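Local structure of inorganic pyrophosphatase (Coxiella burnetii, 3TR4) at residues Tyr53-Gly58 and Leu74-Val79; Met95-Glu100 and Lys150-Lys155. The protein probably catalyses the magnesium-dependent hydrolysis of inorganic pyrophosphate to two phosphate ions, working in the cytoplasm as a homohexamer. All coordinates share one frame; numbering follows the deposited sequence.

Contact 1. Residues Tyr53-Gly58 and Leu74-Val79; sequences YPCNYG and LVLTPV
The carbonyl oxygen of Val75 is gripped twice by one residue, Asn56, whose backbone N and side-chain ND2 reach it from opposite faces of the carbonyl plane. The setting is the end of an antiparallel strand pair in the beta-barrel core of a soluble inorganic pyrophosphatase. Asn56 and Val75 form a hydrogen-bonded pair, closed by Val75 N on Asn56 O at 2.9 Å, while Tyr57 and Leu74 form the following non-hydrogen-bonded pair. Asn56 N lies 3.1 Å from Val75 O in a bent bond, and Asn56 ND2 lies 3.0 Å from the same oxygen. The amide can double back in this way because its CG stands beside the backbone N, opposite the carbonyl carbon (chi1 -50°). Its second N-H extends the network beyond the strands: Asn56 ND2 meets Thr77 OG1 at 2.7 Å, with the hydroxyl oxygen in the amide plane. Thr77 OG1 in turn donates to Val79 O, which ties the turn after Val75 to the strand pair. With OD1 accepting from the backbone N atoms of Ala25 and Val81, the buried amide is held at both ends and its rotation is fixed.

On the side of the pair that carries Tyr57 and Leu74, the contact is apolar. Cys55 SG rests against Leu74 CB at 3.7 Å, and helix 130-142 packs on Leu74 through Ile136 and Phe140. Tyr57, predicted to bind substrate, has its side chain close to the bound manganese and to Asp72, one of that ion's ligands. Leu74 CD2 meets the edge of this tyrosine's ring, in its plane, 3.6 Å from Tyr57 CD1.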
ATOM      1  N   TYR B  53      11.042  -4.705   9.823  1.00 20.94           N
ATOM      2  CA  TYR B  53      10.838  -5.697  10.865  1.00 19.91           C
ATOM      3  C   TYR B  53      10.339  -7.010  10.271  1.00 21.44           C
ATOM      4  O   TYR B  53       9.429  -7.019   9.444  1.00 25.00           O
ATOM      5  CB  TYR B  53       9.874  -5.169  11.922  1.00 17.96           C
ATOM      6  CG  TYR B  53      10.564  -4.365  12.991  1.00 24.49           C
ATOM      7  CD1 TYR B  53      11.171  -3.157  12.688  1.00 25.59           C
ATOM      8  CD2 TYR B  53      10.615  -4.814  14.301  1.00 24.79           C
ATOM      9  CE1 TYR B  53      11.807  -2.416  13.655  1.00 32.25           C
ATOM     10  CE2 TYR B  53      11.251  -4.079  15.280  1.00 29.55           C
ATOM     11  CZ  TYR B  53      11.847  -2.878  14.952  1.00 32.86           C
ATOM     12  OH  TYR B  53      12.487  -2.132  15.916  1.00 33.72           O
ATOM     13  N   PRO B  54      10.950  -8.124  10.684  1.00 27.49           N
ATOM     14  CA  PRO B  54      10.619  -9.456  10.170  1.00 28.37           C
ATOM     15  C   PRO B  54       9.398 -10.058  10.858  1.00 28.45           C
ATOM     16  O   PRO B  54       9.001 -11.173  10.534  1.00 27.20           O
ATOM     17  CB  PRO B  54      11.861 -10.266  10.526  1.00 28.17           C
ATOM     18  CG  PRO B  54      12.315  -9.653  11.807  1.00 31.98           C
ATOM     19  CD  PRO B  54      12.062  -8.172  11.650  1.00 34.94           C
ATOM     20  N   CYS B  55       8.822  -9.327  11.805  1.00 22.60           N
ATOM     21  CA  CYS B  55       7.640  -9.776  12.529  1.00 18.35           C
ATOM     22  C   CYS B  55       7.077  -8.596  13.306  1.00 25.50           C
ATOM     23  O   CYS B  55       7.686  -7.527  13.324  1.00 19.43           O
ATOM     24  CB  CYS B  55       7.995 -10.914  13.487  1.00 23.02           C
ATOM     25  SG  CYS B  55       9.288 -10.513  14.692  1.00 34.76           S
ATOM     26  N   ASN B  56       5.919  -8.772  13.939  1.00 21.69           N
ATOM     27  CA  ASN B  56       5.376  -7.705  14.771  1.00 19.81           C
ATOM     28  C   ASN B  56       6.193  -7.573  16.043  1.00 26.89           C
ATOM     29  O   ASN B  56       6.818  -8.534  16.493  1.00 21.98           O
ATOM     30  CB  ASN B  56       3.904  -7.938  15.119  1.00 20.56           C
ATOM     31  CG  ASN B  56       3.059  -8.255  13.905  1.00 20.23           C
ATOM     32  OD1 ASN B  56       2.693  -7.368  13.131  1.00 22.23           O
ATOM     33  ND2 ASN B  56       2.738  -9.528  13.737  1.00 23.00           N
ATOM     34  N   TYR B  57       6.183  -6.378  16.620  1.00 22.96           N
ATOM     35  CA  TYR B  57       6.997  -6.096  17.794  1.00 21.07           C
ATOM     36  C   TYR B  57       6.187  -5.287  18.795  1.00 20.66           C
ATOM     37  O   TYR B  57       5.503  -4.333  18.425  1.00 23.99           O
ATOM     38  CB  TYR B  57       8.259  -5.339  17.378  1.00 23.28           C
ATOM     39  CG  TYR B  57       9.159  -4.908  18.516  1.00 30.74           C
ATOM     40  CD1 TYR B  57      10.156  -5.745  18.995  1.00 31.47           C
ATOM     41  CD2 TYR B  57       9.027  -3.652  19.092  1.00 35.26           C
ATOM     42  CE1 TYR B  57      10.988  -5.350  20.026  1.00 39.82           C
ATOM     43  CE2 TYR B  57       9.852  -3.248  20.124  1.00 38.39           C
ATOM     44  CZ  TYR B  57      10.831  -4.100  20.587  1.00 47.12           C
ATOM     45  OH  TYR B  57      11.653  -3.699  21.614  1.00 58.84           O
ATOM     46  N   GLY B  58       6.265  -5.668  20.063  1.00 20.43           N
ATOM     47  CA  GLY B  58       5.528  -4.967  21.097  1.00 22.68           C
ATOM     48  C   GLY B  58       6.091  -5.228  22.477  1.00 20.54           C
ATOM     49  O   GLY B  58       7.249  -5.605  22.622  1.00 24.74           O
ATOM     50  N   LEU B  74       8.358 -10.381  20.377  1.00 18.64           N
ATOM     51  CA  LEU B  74       8.213 -10.532  18.937  1.00 15.77           C
ATOM     52  C   LEU B  74       7.012 -11.434  18.688  1.00 24.97           C
ATOM     53  O   LEU B  74       6.939 -12.542  19.225  1.00 26.60           O
ATOM     54  CB  LEU B  74       9.463 -11.176  18.348  1.00 16.54           C
ATOM     55  CG  LEU B  74      10.771 -10.437  18.636  1.00 27.16           C
ATOM     56  CD1 LEU B  74      11.977 -11.308  18.301  1.00 28.12           C
ATOM     57  CD2 LEU B  74      10.807  -9.133  17.864  1.00 27.05           C
ATOM     58  N   VAL B  75       6.067 -10.972  17.881  1.00 19.13           N
ATOM     59  CA  VAL B  75       4.885 -11.785  17.600  1.00 22.81           C
ATOM     60  C   VAL B  75       4.773 -12.121  16.118  1.00 23.87           C
ATOM     61  O   VAL B  75       4.684 -11.231  15.275  1.00 22.63           O
ATOM     62  CB  VAL B  75       3.588 -11.095  18.058  1.00 24.77           C
ATOM     63  CG1 VAL B  75       2.412 -12.053  17.916  1.00 27.41           C
ATOM     64  CG2 VAL B  75       3.724 -10.620  19.500  1.00 24.30           C
ATOM     65  N   LEU B  76       4.792 -13.414  15.808  1.00 21.86           N
ATOM     66  CA  LEU B  76       4.593 -13.872  14.443  1.00 21.73           C
ATOM     67  C   LEU B  76       3.107 -14.046  14.179  1.00 24.16           C
ATOM     68  O   LEU B  76       2.398 -14.671  14.963  1.00 25.89           O
ATOM     69  CB  LEU B  76       5.311 -15.199  14.216  1.00 30.50           C
ATOM     70  CG  LEU B  76       6.817 -15.215  14.478  1.00 34.69           C
ATOM     71  CD1 LEU B  76       7.362 -16.626  14.328  1.00 35.67           C
ATOM     72  CD2 LEU B  76       7.524 -14.262  13.534  1.00 34.99           C
ATOM     73  N   THR B  77       2.641 -13.491  13.069  1.00 19.75           N
ATOM     74  CA  THR B  77       1.234 -13.570  12.708  1.00 21.25           C
ATOM     75  C   THR B  77       1.110 -13.767  11.204  1.00 21.89           C
ATOM     76  O   THR B  77       2.061 -13.504  10.462  1.00 21.73           O
ATOM     77  CB  THR B  77       0.485 -12.282  13.085  1.00 25.01           C
ATOM     78  OG1 THR B  77       1.090 -11.166  12.423  1.00 24.67           O
ATOM     79  CG2 THR B  77       0.534 -12.050  14.588  1.00 26.16           C
ATOM     80  N   PRO B  78      -0.062 -14.233  10.749  1.00 24.74           N
ATOM     81  CA  PRO B  78      -0.347 -14.412   9.322  1.00 24.42           C
ATOM     82  C   PRO B  78      -0.252 -13.093   8.555  1.00 28.60           C
ATOM     83  O   PRO B  78       0.242 -13.079   7.432  1.00 26.98           O
ATOM     84  CB  PRO B  78      -1.790 -14.923   9.318  1.00 27.48           C
ATOM     85  CG  PRO B  78      -1.967 -15.565  10.656  1.00 28.94           C
ATOM     86  CD  PRO B  78      -1.156 -14.734  11.600  1.00 27.92           C
ATOM     87  N   VAL B  79      -0.725 -12.002   9.154  1.00 26.37           N
ATOM     88  CA  VAL B  79      -0.606 -10.682   8.540  1.00 30.54           C
ATOM     89  C   VAL B  79      -0.285  -9.620   9.594  1.00 28.94           C
ATOM     90  O   VAL B  79      -0.555  -9.819  10.779  1.00 28.64           O
ATOM     91  CB  VAL B  79      -1.887 -10.294   7.781  1.00 28.21           C
ATOM     92  CG1 VAL B  79      -2.128 -11.248   6.624  1.00 27.50           C
ATOM     93  CG2 VAL B  79      -3.064 -10.301   8.725  1.00 28.13           C
TER

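Contact 2. Residues Met95-Glu100 and Lys150-Lys155; sequences MKMEDE and KWAKVK
Glu98 and Trp151 meet at an angle: the CG of the glutamate lies obliquely 3.4 Å from Trp151 CZ3, while its CD sits at the edge of the indole, in the ring plane. Carboxylate and ring planes are turned 76° apart. Glu98 CG lies between the backbone N and the carbonyl carbon (chi1 71°), and the extended chain beyond it carries the carboxylate outward from the sheet, between the side chains of Trp151 and Lys155. There Glu98 OE2 forms a salt bridge with Lys155 NZ at 2.9 Å, the ammonium approaching from above the carboxylate plane. Lys155, on the same side, passes its CE close to Glu98 CG.

On the other side, selenomethionine Met97 bends back at its last torsion (chi3 -60°), which brings CE against Val154 CG2 at 3.4 Å, a tight approach, and against Ala152 CB. Phe140 of helix 130-142 touches both Met97 and Val154, so this side faces the interior.

Between the two faces the backbones are joined by Glu98 N to Lys153 O at 3.0 Å, the reciprocal Lys153 N to Glu98 O, and Lys155 N to Lys96 O at 2.8 Å. Where regular pairing ends, Glu100 substitutes a side chain: its OE1 accepts from Trp151 N at 3.0 Å, on the anti side but tilted out of the carboxylate plane, and also pairs with Lys144. Asp99 OD1 takes the backbone N atoms of Ala101 and Gly102, bracing the turn that leads to Asp104, a manganese ligand. This is an antiparallel strand pair whose inner face turns from apolar, at Met97 and Val154, to acidic, at Asp99, next to the manganese site of the pyrophosphatase.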
HETATM    1  N   MSE B  95      14.604 -14.799  22.413  1.00 24.27           N
HETATM    2  CA  MSE B  95      15.841 -14.440  21.744  1.00 29.27           C
HETATM    3  C   MSE B  95      16.735 -13.675  22.711  1.00 29.26           C
HETATM    4  O   MSE B  95      16.404 -12.569  23.134  1.00 27.36           O
HETATM    5  CB  MSE B  95      15.544 -13.584  20.511  1.00 24.61           C
HETATM    6  CG  MSE B  95      16.744 -13.357  19.613  1.00 38.02           C
HETATM    7 SE   MSE B  95      16.380 -12.026  18.244  1.00 38.55          SE
HETATM    8  CE  MSE B  95      16.381 -10.443  19.390  1.00 32.48           C
ATOM      9  N   LYS B  96      17.867 -14.272  23.066  1.00 25.82           N
ATOM     10  CA  LYS B  96      18.802 -13.646  23.985  1.00 34.35           C
ATOM     11  C   LYS B  96      19.670 -12.644  23.237  1.00 30.38           C
ATOM     12  O   LYS B  96      20.253 -12.968  22.203  1.00 31.43           O
ATOM     13  CB  LYS B  96      19.680 -14.707  24.650  1.00 36.03           C
ATOM     14  CG  LYS B  96      18.917 -15.678  25.538  1.00 42.97           C
ATOM     15  CD  LYS B  96      18.425 -15.001  26.809  1.00 49.49           C
ATOM     16  CE  LYS B  96      17.796 -16.007  27.763  1.00 53.25           C
ATOM     17  NZ  LYS B  96      17.439 -15.397  29.073  1.00 53.79           N
HETATM   18  N   MSE B  97      19.750 -11.423  23.753  1.00 28.07           N
HETATM   19  CA  MSE B  97      20.554 -10.398  23.102  1.00 33.77           C
HETATM   20  C   MSE B  97      20.944  -9.303  24.079  1.00 31.62           C
HETATM   21  O   MSE B  97      20.310  -9.130  25.120  1.00 32.89           O
HETATM   22  CB  MSE B  97      19.814  -9.807  21.891  1.00 35.36           C
HETATM   23  CG  MSE B  97      19.182  -8.436  22.115  1.00 47.77           C
HETATM   24 SE   MSE B  97      18.390  -7.651  20.488  1.00 54.02          SE
HETATM   25  CE  MSE B  97      19.977  -7.555  19.366  1.00 37.56           C
ATOM     26  N   GLU B  98      22.001  -8.574  23.746  1.00 31.99           N
ATOM     27  CA  GLU B  98      22.377  -7.408  24.531  1.00 33.08           C
ATOM     28  C   GLU B  98      22.571  -6.214  23.614  1.00 34.82           C
ATOM     29  O   GLU B  98      22.940  -6.365  22.446  1.00 35.61           O
ATOM     30  CB  GLU B  98      23.637  -7.672  25.359  1.00 46.49           C
ATOM     31  CG  GLU B  98      24.922  -7.780  24.561  1.00 50.27           C
ATOM     32  CD  GLU B  98      26.151  -7.837  25.453  1.00 54.41           C
ATOM     33  OE1 GLU B  98      26.338  -6.918  26.280  1.00 61.15           O
ATOM     34  OE2 GLU B  98      26.929  -8.807  25.335  1.00 48.98           O
ATOM     35  N   ASP B  99      22.294  -5.025  24.135  1.00 35.77           N
ATOM     36  CA  ASP B  99      22.534  -3.809  23.380  1.00 40.95           C
ATOM     37  C   ASP B  99      23.638  -3.012  24.059  1.00 39.82           C
ATOM     38  O   ASP B  99      24.350  -3.542  24.912  1.00 39.47           O
ATOM     39  CB  ASP B  99      21.251  -2.986  23.222  1.00 46.61           C
ATOM     40  CG  ASP B  99      20.603  -2.637  24.551  1.00 53.78           C
ATOM     41  OD1 ASP B  99      21.321  -2.574  25.576  1.00 49.99           O
ATOM     42  OD2 ASP B  99      19.371  -2.415  24.565  1.00 54.26           O
ATOM     43  N   GLU B 100      23.780  -1.745  23.686  1.00 42.10           N
ATOM     44  CA  GLU B 100      24.854  -0.916  24.223  1.00 44.43           C
ATOM     45  C   GLU B 100      24.785  -0.789  25.747  1.00 45.02           C
ATOM     46  O   GLU B 100      25.814  -0.657  26.411  1.00 45.00           O
ATOM     47  CB  GLU B 100      24.855   0.472  23.566  1.00 47.28           C
ATOM     48  CG  GLU B 100      23.615   1.309  23.839  1.00 49.57           C
ATOM     49  CD  GLU B 100      22.393   0.836  23.069  1.00 55.23           C
ATOM     50  OE1 GLU B 100      22.554   0.084  22.084  1.00 50.30           O
ATOM     51  OE2 GLU B 100      21.266   1.221  23.448  1.00 61.20           O
ATOM     52  N   LYS B 150      24.876   3.319  19.411  1.00 30.16           N
ATOM     53  CA  LYS B 150      24.039   2.137  19.606  1.00 32.11           C
ATOM     54  C   LYS B 150      24.831   0.883  19.277  1.00 33.67           C
ATOM     55  O   LYS B 150      25.871   0.950  18.620  1.00 33.17           O
ATOM     56  CB  LYS B 150      22.783   2.204  18.736  1.00 34.15           C
ATOM     57  CG  LYS B 150      21.769   3.244  19.179  1.00 37.92           C
ATOM     58  CD  LYS B 150      21.309   2.983  20.601  1.00 46.61           C
ATOM     59  CE  LYS B 150      20.154   3.890  20.980  1.00 51.51           C
ATOM     60  NZ  LYS B 150      20.497   5.318  20.785  1.00 57.33           N
ATOM     61  N   TRP B 151      24.335  -0.261  19.731  1.00 31.42           N
ATOM     62  CA  TRP B 151      25.059  -1.514  19.578  1.00 30.25           C
ATOM     63  C   TRP B 151      24.141  -2.682  19.898  1.00 32.47           C
ATOM     64  O   TRP B 151      23.254  -2.570  20.745  1.00 26.80           O
ATOM     65  CB  TRP B 151      26.272  -1.535  20.508  1.00 36.81           C
ATOM     66  CG  TRP B 151      27.130  -2.753  20.364  1.00 42.78           C
ATOM     67  CD1 TRP B 151      28.031  -3.005  19.370  1.00 49.55           C
ATOM     68  CD2 TRP B 151      27.181  -3.879  21.247  1.00 42.04           C
ATOM     69  NE1 TRP B 151      28.638  -4.222  19.577  1.00 50.44           N
ATOM     70  CE2 TRP B 151      28.133  -4.779  20.724  1.00 47.13           C
ATOM     71  CE3 TRP B 151      26.515  -4.216  22.428  1.00 40.78           C
ATOM     72  CZ2 TRP B 151      28.433  -5.992  21.340  1.00 47.41           C
ATOM     73  CZ3 TRP B 151      26.814  -5.421  23.038  1.00 43.34           C
ATOM     74  CH2 TRP B 151      27.764  -6.294  22.494  1.00 44.73           C
ATOM     75  N   ALA B 152      24.350  -3.800  19.215  1.00 30.53           N
ATOM     76  CA  ALA B 152      23.537  -4.985  19.437  1.00 31.37           C
ATOM     77  C   ALA B 152      24.345  -6.244  19.181  1.00 36.68           C
ATOM     78  O   ALA B 152      25.236  -6.268  18.326  1.00 35.14           O
ATOM     79  CB  ALA B 152      22.308  -4.958  18.551  1.00 32.06           C
ATOM     80  N   LYS B 153      24.029  -7.287  19.937  1.00 35.72           N
ATOM     81  CA  LYS B 153      24.667  -8.580  19.776  1.00 35.27           C
ATOM     82  C   LYS B 153      23.676  -9.653  20.196  1.00 32.41           C
ATOM     83  O   LYS B 153      23.325  -9.756  21.372  1.00 30.12           O
ATOM     84  CB  LYS B 153      25.930  -8.663  20.633  1.00 33.34           C
ATOM     85  CG  LYS B 153      26.649 -10.002  20.573  1.00 45.19           C
ATOM     86  CD  LYS B 153      27.186 -10.285  19.183  1.00 55.89           C
ATOM     87  CE  LYS B 153      28.094 -11.504  19.183  1.00 62.20           C
ATOM     88  NZ  LYS B 153      27.393 -12.729  19.663  1.00 65.34           N
ATOM     89  N   VAL B 154      23.210 -10.435  19.227  1.00 29.28           N
ATOM     90  CA  VAL B 154      22.299 -11.536  19.516  1.00 28.76           C
ATOM     91  C   VAL B 154      23.085 -12.775  19.917  1.00 35.59           C
ATOM     92  O   VAL B 154      23.997 -13.198  19.206  1.00 41.24           O
ATOM     93  CB  VAL B 154      21.395 -11.852  18.318  1.00 28.86           C
ATOM     94  CG1 VAL B 154      20.538 -13.092  18.599  1.00 26.33           C
ATOM     95  CG2 VAL B 154      20.521 -10.655  17.996  1.00 33.36           C
ATOM     96  N   LYS B 155      22.730 -13.349  21.063  1.00 28.39           N
ATOM     97  CA  LYS B 155      23.462 -14.482  21.615  1.00 28.29           C
ATOM     98  C   LYS B 155      22.922 -15.825  21.117  1.00 37.23           C
ATOM     99  O   LYS B 155      23.686 -16.767  20.888  1.00 32.93           O
ATOM    100  CB  LYS B 155      23.420 -14.438  23.142  1.00 32.40           C
ATOM    101  CG  LYS B 155      23.868 -13.111  23.736  1.00 35.89           C
ATOM    102  CD  LYS B 155      25.293 -12.777  23.328  1.00 42.17           C
ATOM    103  CE  LYS B 155      25.728 -11.429  23.887  1.00 48.79           C
ATOM    104  NZ  LYS B 155      25.728 -11.407  25.376  1.00 48.18           N
TER

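In the fold
Two pairings of one mixed, curled sheet illustrate how a barrel-like core can hold an active site between distant parts of a chain. Contact 1 closes before contact 2 opens: strand 72-75, paired with 56-59, is followed by strand 86-99, which in contact 2 meets strand 152-159. The centres lie 19 Å apart and the nearest atoms about 4 Å apart, without touching. Strand 106-111 bridges strands 72-75 and 86-99, parallel to the first and antiparallel to the second, and helix 130-142 packs against side chains of both contacts. The manganese ion, held by Asp67, Asp72 and Asp104, lies near Tyr57 of contact 1 and Asp99 of contact 2.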